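Sugar-binding transcriptional regulator, LacI family (Enterococcus faecalis, PDB 3CS3) probably represses transcription as a LacI-family regulator, this C-terminal part being a sugar-binding-like domain that would sense a small-molecule signal. Local coordinates at residues A[61-66]-A[85-90]. Numbering follows the deposited sequence.
Sequences AIILDW and VLDRTT
Asp87 and Asp65 meet through backbone and carboxylate: the amide N of Asp65 gives a fairly straight hydrogen bond to Asp87 OD2 (2.9 Å), arriving from above the carboxylate plane, 38° out of it. Asp87 brings its carboxylate there with CG lodged between its own backbone N and carbonyl carbon, chi1 60°. From the opposite face of that plane comes Arg88 NH1, 2.6 Å from the same OD2, while Arg88 NE takes OD1 at 2.8 Å. This side-on salt bridge grips both oxygens and should fix the rotation of the carboxylate; aspartate suits the place because its short arm offers two acceptors close to the chain. The bend of Arg88 at chi3, 78°, folds the guanidinium back so that its edge meets the carboxylate of Asp87; Asp65 O lies at that edge too, 2.7 Å from Arg88 NH1. Its NH2 continues to Phe68 O and Thr70 OG1, so one arginine links the loop after strand 82-85 to the loop after strand 60-64 and to the start of helix 70-78. The positive charge would also ease the approach of Asp65 O to Asp87 OD2, two acceptors.

Behind this polar cluster the strands pair in parallel, Ile63 beside Val85, and Leu86 N bonds to Ile63 O at 2.9 Å. Beta-branched Ile63 and Val85 share one face of the sheet, packed against Ile73 of helix 70-78. On the other face Leu86 CD1 fits between Ile62 CG2 (3.9 Å) and Leu64 CD2 (4.0 Å), the side chains of Leu86 and Leu64 crossing at about a right angle; Trp235 of helix 232-247 closes over both leucines. Branched aliphatic chains thus fill each side of the sheet. Neighbouring parallel strands joined through a helix form a beta-alpha-beta crossover, with polar loops at their C-terminal ends, as in the Rossmann-like subdomains of periplasmic-binding-protein-like LacI regulators.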
loop_
_atom_site.group_PDB
_atom_site.type_symbol
_atom_site.label_atom_id
_atom_site.label_comp_id
_atom_site.label_asym_id
_atom_site.label_seq_id
_atom_site.Cartn_x
_atom_site.Cartn_y
_atom_site.Cartn_z
ATOM N N ALA A 61 -1.771 -17.110 12.616
ATOM C CA ALA A 61 -1.163 -15.857 12.183
ATOM C C ALA A 61 -0.094 -16.030 11.111
ATOM O O ALA A 61 0.641 -17.020 11.104
ATOM C CB ALA A 61 -0.604 -15.080 13.385
ATOM N N ILE A 62 -0.037 -15.060 10.201
ATOM C CA ILE A 62 1.076 -14.901 9.279
ATOM C C ILE A 62 1.748 -13.574 9.628
ATOM O O ILE A 62 1.107 -12.526 9.584
ATOM C CB ILE A 62 0.615 -14.926 7.802
ATOM C CG1 ILE A 62 0.069 -16.309 7.430
ATOM C CG2 ILE A 62 1.762 -14.548 6.862
ATOM C CD1 ILE A 62 -0.670 -16.342 6.101
ATOM N N ILE A 63 3.029 -13.622 9.987
ATOM C CA ILE A 63 3.736 -12.442 10.499
ATOM C C ILE A 63 4.835 -11.941 9.556
ATOM O O ILE A 63 5.790 -12.667 9.245
ATOM C CB ILE A 63 4.388 -12.706 11.892
ATOM C CG1 ILE A 63 3.447 -13.474 12.836
ATOM C CG2 ILE A 63 4.934 -11.400 12.518
ATOM C CD1 ILE A 63 2.411 -12.644 13.532
ATOM N N LEU A 64 4.689 -10.695 9.115
ATOM C CA LEU A 64 5.765 -9.964 8.457
ATOM C C LEU A 64 5.882 -8.579 9.105
ATOM O O LEU A 64 5.380 -7.587 8.575
ATOM C CB LEU A 64 5.525 -9.882 6.942
ATOM C CG LEU A 64 6.455 -9.119 5.978
ATOM C CD1 LEU A 64 7.917 -9.085 6.406
ATOM C CD2 LEU A 64 6.334 -9.704 4.593
ATOM N N ASP A 65 6.555 -8.534 10.255
ATOM C CA ASP A 65 6.674 -7.322 11.062
ATOM C C ASP A 65 7.815 -7.499 12.056
ATOM O O ASP A 65 7.686 -8.262 13.007
ATOM C CB ASP A 65 5.361 -7.065 11.821
ATOM C CG ASP A 65 5.369 -5.761 12.620
ATOM O OD1 ASP A 65 6.340 -4.971 12.538
ATOM O OD2 ASP A 65 4.377 -5.526 13.344
ATOM N N TRP A 66 8.913 -6.771 11.847
ATOM C CA TRP A 66 10.108 -6.888 12.692
ATOM C C TRP A 66 9.917 -6.324 14.109
ATOM O O TRP A 66 10.671 -6.668 15.020
ATOM C CB TRP A 66 11.326 -6.237 12.014
ATOM C CG TRP A 66 11.267 -4.739 11.993
ATOM C CD1 TRP A 66 10.599 -3.966 11.097
ATOM C CD2 TRP A 66 11.888 -3.836 12.921
ATOM N NE1 TRP A 66 10.762 -2.635 11.399
ATOM C CE2 TRP A 66 11.545 -2.525 12.517
ATOM C CE3 TRP A 66 12.695 -4.008 14.056
ATOM C CZ2 TRP A 66 11.991 -1.382 13.202
ATOM C CZ3 TRP A 66 13.139 -2.871 14.742
ATOM C CH2 TRP A 66 12.783 -1.575 14.308
ATOM N N VAL A 85 5.991 -17.419 10.057
ATOM C CA VAL A 85 6.802 -16.209 10.030
ATOM C C VAL A 85 7.446 -16.015 8.663
ATOM O O VAL A 85 7.898 -16.971 8.024
ATOM C CB VAL A 85 7.869 -16.166 11.166
ATOM C CG1 VAL A 85 7.205 -15.903 12.509
ATOM C CG2 VAL A 85 8.683 -17.442 11.214
ATOM N N LEU A 86 7.451 -14.766 8.215
ATOM C CA LEU A 86 7.978 -14.397 6.912
ATOM C C LEU A 86 9.201 -13.501 7.073
ATOM O O LEU A 86 9.761 -13.013 6.091
ATOM C CB LEU A 86 6.908 -13.651 6.109
ATOM C CG LEU A 86 5.504 -14.223 5.892
ATOM C CD1 LEU A 86 4.816 -13.404 4.814
ATOM C CD2 LEU A 86 5.513 -15.694 5.496
ATOM N N ASP A 87 9.625 -13.308 8.319
ATOM C CA ASP A 87 10.561 -12.242 8.654
ATOM C C ASP A 87 11.714 -12.655 9.565
ATOM O O ASP A 87 12.578 -11.829 9.869
ATOM C CB ASP A 87 9.794 -11.065 9.284
ATOM C CG ASP A 87 9.051 -11.449 10.569
ATOM O OD1 ASP A 87 9.021 -12.639 10.954
ATOM O OD2 ASP A 87 8.483 -10.544 11.205
ATOM N N ARG A 88 11.710 -13.915 10.008
ATOM C CA ARG A 88 12.681 -14.420 10.982
ATOM C C ARG A 88 12.742 -15.944 10.986
ATOM O O ARG A 88 11.869 -16.604 10.415
ATOM C CB ARG A 88 12.344 -13.921 12.388
ATOM C CG ARG A 88 11.128 -14.574 13.023
ATOM C CD ARG A 88 10.597 -13.732 14.156
ATOM N NE ARG A 88 9.827 -12.602 13.651
ATOM C CZ ARG A 88 9.366 -11.608 14.401
ATOM N NH1 ARG A 88 8.659 -10.639 13.845
ATOM N NH2 ARG A 88 9.595 -11.587 15.705
ATOM N N THR A 89 13.773 -16.494 11.629
ATOM C CA THR A 89 13.893 -17.946 11.797
ATOM C C THR A 89 13.387 -18.366 13.166
ATOM O O THR A 89 13.349 -17.565 14.104
ATOM C CB THR A 89 15.340 -18.466 11.635
ATOM O OG1 THR A 89 16.196 -17.809 12.576
ATOM C CG2 THR A 89 15.852 -18.237 10.223
ATOM N N THR A 90 13.011 -19.633 13.273
ATOM C CA THR A 90 12.420 -20.166 14.489
ATOM C C THR A 90 12.763 -21.645 14.635
ATOM O O THR A 90 13.154 -22.301 13.664
ATOM C CB THR A 90 10.887 -19.966 14.490
ATOM O OG1 THR A 90 10.350 -20.343 15.762
ATOM C CG2 THR A 90 10.227 -20.793 13.387
#